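Local coordinates for particle-associated glycoside hydrolase (Acinetobacter phage Fri1, PDB 6C72), which probably cleaves the capsular polysaccharide of Acinetobacter baumannii as a trimeric phage tailspike, degrading the host capsule during virus entry, at residues 254-265 with 277-288. Numbering follows the deposited sequence.
Sequences CSNHYFENCNFL and CHDVTFKNCTFQ. With ZN (zinc ion), chain M; ZN (zinc ion), chain H.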
loop_
_atom_site.group_PDB
_atom_site.type_symbol
_atom_site.label_atom_id
_atom_site.label_comp_id
_atom_site.label_asym_id
_atom_site.label_seq_id
_atom_site.Cartn_x
_atom_site.Cartn_y
_atom_site.Cartn_z
ATOM N N CYS A 254 -15.563 -7.951 14.476
ATOM C CA CYS A 254 -15.851 -6.522 14.336
ATOM C C CYS A 254 -14.755 -5.958 13.419
ATOM O O CYS A 254 -13.756 -5.401 13.882
ATOM C CB CYS A 254 -15.886 -5.828 15.685
ATOM S SG CYS A 254 -16.416 -4.097 15.604
ATOM N N SER A 255 -14.922 -6.134 12.111
ATOM C CA SER A 255 -13.816 -5.877 11.204
ATOM C C SER A 255 -14.331 -5.509 9.822
ATOM O O SER A 255 -15.524 -5.610 9.527
ATOM C CB SER A 255 -12.893 -7.097 11.108
ATOM O OG SER A 255 -13.548 -8.166 10.441
ATOM N N ASN A 256 -13.387 -5.137 8.959
ATOM C CA ASN A 256 -13.673 -4.826 7.561
ATOM C C ASN A 256 -14.623 -3.635 7.443
ATOM O O ASN A 256 -15.582 -3.650 6.669
ATOM C CB ASN A 256 -14.225 -6.064 6.841
ATOM C CG ASN A 256 -14.298 -5.886 5.343
ATOM O OD1 ASN A 256 -13.478 -5.181 4.757
ATOM N ND2 ASN A 256 -15.285 -6.514 4.713
ATOM N N HIS A 257 -14.386 -2.598 8.239
ATOM C CA HIS A 257 -15.245 -1.427 8.213
ATOM C C HIS A 257 -14.653 -0.368 7.299
ATOM O O HIS A 257 -13.458 -0.075 7.362
ATOM C CB HIS A 257 -15.449 -0.869 9.618
ATOM C CG HIS A 257 -16.011 -1.870 10.575
ATOM N ND1 HIS A 257 -17.123 -2.628 10.282
ATOM C CD2 HIS A 257 -15.639 -2.214 11.831
ATOM C CE1 HIS A 257 -17.409 -3.405 11.313
ATOM N NE2 HIS A 257 -16.525 -3.170 12.266
ATOM N N TYR A 258 -15.504 0.242 6.491
ATOM C CA TYR A 258 -15.057 1.158 5.461
ATOM C C TYR A 258 -15.864 2.445 5.523
ATOM O O TYR A 258 -17.097 2.406 5.567
ATOM C CB TYR A 258 -15.180 0.505 4.089
ATOM C CG TYR A 258 -14.619 1.358 3.000
ATOM C CD1 TYR A 258 -13.257 1.426 2.782
ATOM C CD2 TYR A 258 -15.456 2.123 2.200
ATOM C CE1 TYR A 258 -12.737 2.223 1.779
ATOM C CE2 TYR A 258 -14.953 2.913 1.203
ATOM C CZ TYR A 258 -13.591 2.968 1.003
ATOM O OH TYR A 258 -13.089 3.769 0.009
ATOM N N PHE A 259 -15.167 3.575 5.517
ATOM C CA PHE A 259 -15.778 4.896 5.562
ATOM C C PHE A 259 -15.148 5.770 4.489
ATOM O O PHE A 259 -13.919 5.849 4.390
ATOM C CB PHE A 259 -15.601 5.549 6.941
ATOM C CG PHE A 259 -16.088 4.693 8.076
ATOM C CD1 PHE A 259 -15.258 3.720 8.638
ATOM C CD2 PHE A 259 -17.372 4.851 8.573
ATOM C CE1 PHE A 259 -15.699 2.919 9.683
ATOM C CE2 PHE A 259 -17.830 4.054 9.626
ATOM C CZ PHE A 259 -16.982 3.075 10.186
ATOM N N GLU A 260 -15.989 6.413 3.684
ATOM C CA GLU A 260 -15.503 7.311 2.646
ATOM C C GLU A 260 -16.380 8.550 2.580
ATOM O O GLU A 260 -17.599 8.452 2.702
ATOM C CB GLU A 260 -15.473 6.637 1.278
ATOM C CG GLU A 260 -14.756 7.469 0.238
ATOM C CD GLU A 260 -14.672 6.766 -1.090
ATOM O OE1 GLU A 260 -14.914 5.535 -1.115
ATOM O OE2 GLU A 260 -14.378 7.438 -2.103
ATOM N N ASN A 261 -15.759 9.710 2.391
ATOM C CA ASN A 261 -16.497 10.961 2.216
ATOM C C ASN A 261 -17.382 11.256 3.422
ATOM O O ASN A 261 -18.509 11.723 3.279
ATOM C CB ASN A 261 -17.328 10.939 0.931
ATOM C CG ASN A 261 -16.468 10.790 -0.311
ATOM O OD1 ASN A 261 -15.550 11.576 -0.535
ATOM N ND2 ASN A 261 -16.749 9.766 -1.113
ATOM N N CYS A 262 -16.896 10.925 4.613
ATOM C CA CYS A 262 -17.633 11.158 5.847
ATOM C C CYS A 262 -16.976 12.280 6.636
ATOM O O CYS A 262 -15.764 12.470 6.578
ATOM C CB CYS A 262 -17.704 9.884 6.706
ATOM S SG CYS A 262 -18.713 8.550 5.979
ATOM N N ASN A 263 -17.777 13.026 7.379
ATOM C CA ASN A 263 -17.272 14.127 8.188
ATOM C C ASN A 263 -17.730 13.920 9.616
ATOM O O ASN A 263 -18.912 14.110 9.933
ATOM C CB ASN A 263 -17.743 15.476 7.656
ATOM C CG ASN A 263 -17.270 15.722 6.247
ATOM O OD1 ASN A 263 -16.078 15.876 6.020
ATOM N ND2 ASN A 263 -18.196 15.771 5.293
ATOM N N PHE A 264 -16.805 13.525 10.474
ATOM C CA PHE A 264 -17.110 13.325 11.886
ATOM C C PHE A 264 -16.770 14.629 12.604
ATOM O O PHE A 264 -15.603 14.938 12.856
ATOM C CB PHE A 264 -16.356 12.108 12.406
ATOM C CG PHE A 264 -16.584 10.873 11.560
ATOM C CD1 PHE A 264 -17.748 10.139 11.685
ATOM C CD2 PHE A 264 -15.661 10.478 10.609
ATOM C CE1 PHE A 264 -17.976 9.018 10.907
ATOM C CE2 PHE A 264 -15.888 9.350 9.826
ATOM C CZ PHE A 264 -17.043 8.616 9.987
ATOM N N LEU A 265 -17.803 15.419 12.901
ATOM C CA LEU A 265 -17.588 16.778 13.376
ATOM C C LEU A 265 -17.684 16.830 14.892
ATOM O O LEU A 265 -17.350 15.848 15.565
ATOM C CB LEU A 265 -18.588 17.739 12.732
ATOM C CG LEU A 265 -18.682 17.672 11.207
ATOM C CD1 LEU A 265 -19.753 18.650 10.681
ATOM C CD2 LEU A 265 -17.339 17.953 10.546
ATOM N N CYS A 277 -11.731 -3.459 17.451
ATOM C CA CYS A 277 -12.002 -3.716 16.039
ATOM C C CYS A 277 -10.672 -3.862 15.318
ATOM O O CYS A 277 -9.617 -3.493 15.840
ATOM C CB CYS A 277 -12.830 -2.596 15.400
ATOM S SG CYS A 277 -12.117 -0.922 15.603
ATOM N N HIS A 278 -10.729 -4.401 14.104
ATOM C CA HIS A 278 -9.539 -4.413 13.267
ATOM C C HIS A 278 -9.942 -4.270 11.805
ATOM O O HIS A 278 -11.107 -4.441 11.437
ATOM C CB HIS A 278 -8.655 -5.665 13.508
ATOM C CG HIS A 278 -9.270 -6.967 13.084
ATOM N ND1 HIS A 278 -9.035 -7.535 11.851
ATOM C CD2 HIS A 278 -10.067 -7.837 13.749
ATOM C CE1 HIS A 278 -9.681 -8.683 11.762
ATOM N NE2 HIS A 278 -10.311 -8.891 12.901
ATOM N N ASP A 279 -8.955 -3.885 10.990
ATOM C CA ASP A 279 -9.087 -3.703 9.544
ATOM C C ASP A 279 -10.182 -2.682 9.215
ATOM O O ASP A 279 -11.229 -2.991 8.652
ATOM C CB ASP A 279 -9.314 -5.046 8.848
ATOM C CG ASP A 279 -8.023 -5.855 8.724
ATOM O OD1 ASP A 279 -7.663 -6.624 9.652
ATOM O OD2 ASP A 279 -7.351 -5.696 7.686
ATOM N N VAL A 280 -9.883 -1.435 9.565
ATOM C CA VAL A 280 -10.770 -0.306 9.339
ATOM C C VAL A 280 -10.081 0.696 8.425
ATOM O O VAL A 280 -8.893 0.994 8.597
ATOM C CB VAL A 280 -11.158 0.359 10.674
ATOM C CG1 VAL A 280 -12.160 1.508 10.443
ATOM C CG2 VAL A 280 -11.685 -0.687 11.638
ATOM N N THR A 281 -10.819 1.222 7.452
ATOM C CA THR A 281 -10.255 2.190 6.526
ATOM C C THR A 281 -11.128 3.437 6.466
ATOM O O THR A 281 -12.344 3.346 6.275
ATOM C CB THR A 281 -10.087 1.589 5.127
ATOM O OG1 THR A 281 -9.145 0.515 5.188
ATOM C CG2 THR A 281 -9.577 2.636 4.151
ATOM N N PHE A 282 -10.492 4.590 6.614
ATOM C CA PHE A 282 -11.103 5.884 6.358
ATOM C C PHE A 282 -10.424 6.482 5.134
ATOM O O PHE A 282 -9.196 6.574 5.093
ATOM C CB PHE A 282 -10.948 6.818 7.559
ATOM C CG PHE A 282 -11.633 6.331 8.809
ATOM C CD1 PHE A 282 -10.971 5.486 9.699
ATOM C CD2 PHE A 282 -12.929 6.732 9.109
ATOM C CE1 PHE A 282 -11.595 5.043 10.869
ATOM C CE2 PHE A 282 -13.552 6.293 10.271
ATOM C CZ PHE A 282 -12.886 5.445 11.152
ATOM N N LYS A 283 -11.217 6.858 4.135
ATOM C CA LYS A 283 -10.719 7.497 2.924
ATOM C C LYS A 283 -11.487 8.788 2.685
ATOM O O LYS A 283 -12.719 8.772 2.625
ATOM C CB LYS A 283 -10.858 6.576 1.716
ATOM C CG LYS A 283 -10.215 7.131 0.454
ATOM C CD LYS A 283 -10.848 6.501 -0.773
ATOM C CE LYS A 283 -10.205 5.164 -1.106
ATOM N NZ LYS A 283 -8.967 5.364 -1.948
ATOM N N ASN A 284 -10.759 9.900 2.551
ATOM C CA ASN A 284 -11.357 11.216 2.294
ATOM C C ASN A 284 -12.432 11.539 3.329
ATOM O O ASN A 284 -13.538 11.982 2.996
ATOM C CB ASN A 284 -11.908 11.315 0.868
ATOM C CG ASN A 284 -12.198 12.760 0.446
ATOM O OD1 ASN A 284 -11.487 13.697 0.835
ATOM N ND2 ASN A 284 -13.255 12.947 -0.355
ATOM N N CYS A 285 -12.132 11.247 4.589
ATOM C CA CYS A 285 -12.995 11.603 5.703
ATOM C C CYS A 285 -12.326 12.710 6.500
ATOM O O CYS A 285 -11.119 12.889 6.421
ATOM C CB CYS A 285 -13.261 10.389 6.603
ATOM S SG CYS A 285 -14.088 9.030 5.742
ATOM N N THR A 286 -13.103 13.456 7.277
ATOM C CA THR A 286 -12.529 14.478 8.139
ATOM C C THR A 286 -12.954 14.240 9.578
ATOM O O THR A 286 -13.954 13.570 9.846
ATOM C CB THR A 286 -12.925 15.908 7.717
ATOM O OG1 THR A 286 -14.285 16.175 8.080
ATOM C CG2 THR A 286 -12.743 16.126 6.213
ATOM N N PHE A 287 -12.145 14.744 10.505
ATOM C CA PHE A 287 -12.424 14.687 11.938
ATOM C C PHE A 287 -12.169 16.084 12.488
ATOM O O PHE A 287 -11.021 16.542 12.501
ATOM C CB PHE A 287 -11.551 13.639 12.640
ATOM C CG PHE A 287 -11.603 12.261 12.004
ATOM C CD1 PHE A 287 -10.784 11.941 10.926
ATOM C CD2 PHE A 287 -12.476 11.291 12.489
ATOM C CE1 PHE A 287 -10.825 10.690 10.339
ATOM C CE2 PHE A 287 -12.526 10.028 11.918
ATOM C CZ PHE A 287 -11.696 9.723 10.836
ATOM N N GLN A 288 -13.226 16.790 12.890
ATOM C CA GLN A 288 -13.110 18.225 13.150
ATOM C C GLN A 288 -13.791 18.591 14.458
ATOM O O GLN A 288 -14.972 18.294 14.645
ATOM C CB GLN A 288 -13.707 19.046 11.998
ATOM C CG GLN A 288 -13.482 18.418 10.638
ATOM C CD GLN A 288 -13.621 19.397 9.493
ATOM O OE1 GLN A 288 -13.066 20.501 9.535
ATOM N NE2 GLN A 288 -14.347 18.996 8.452
HETATM ZN ZN ZN M . -13.552 6.083 -3.879
HETATM ZN ZN ZN H . -11.530 -10.482 13.308
HETATM O O HOH W 1 -12.423 -11.012 11.276
HETATM O O HOH W 2 -15.001 14.413 3.655
HETATM O O HOH W 3 -12.302 -9.968 15.184
HETATM O O HOH W 4 -9.858 -11.970 13.645
HETATM O O HOH W 5 -12.500 -12.452 13.998
HETATM O O HOH W 6 -12.051 7.454 -4.613
#
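Phe-259 and Phe-282 lie side by side in register, their planes only 12° apart and centroids 4.8 Å apart, so the rings are slid past each other with little overlap. Phe-264 and Phe-287 repeat the pairing with a somewhat larger tilt. All four carry CG anti to the carbonyl carbon, and Phe-259 and Phe-282 point the same way, as in the aromatic stacks inside parallel beta-helices. Phe-264 instead crosses Phe-282 at about a right angle, its CE2 at the edge of the Phe-282 ring, 3.9 Å from Phe-282 CE2.

At the corner between strands, Asn-284 ND2 donates to Asn-261 OD1 (2.7 Å) although the amide planes stand 88° apart. Thr-286 OG1 donates to an in-plane lone pair of Asn-263 OD1 (2.7 Å) and accepts from Gln-288 NE2, so the hydroxyl bridges two amides.

Ser-255 CB sits over one face of the His-278 imidazole, 3.7 Å from its centroid. The ring's rotation is fixed from both nitrogens: NE2 binds zinc at 2.0 Å, and ND1 donates to Asp-279 OD1.

These consecutive coils are sandwiched between strands 230-232 and 234-237 on one side and 312-318 and 321-324 on the other; Leu-244 of strand 244-247 touches Phe-259 and Phe-282 from within.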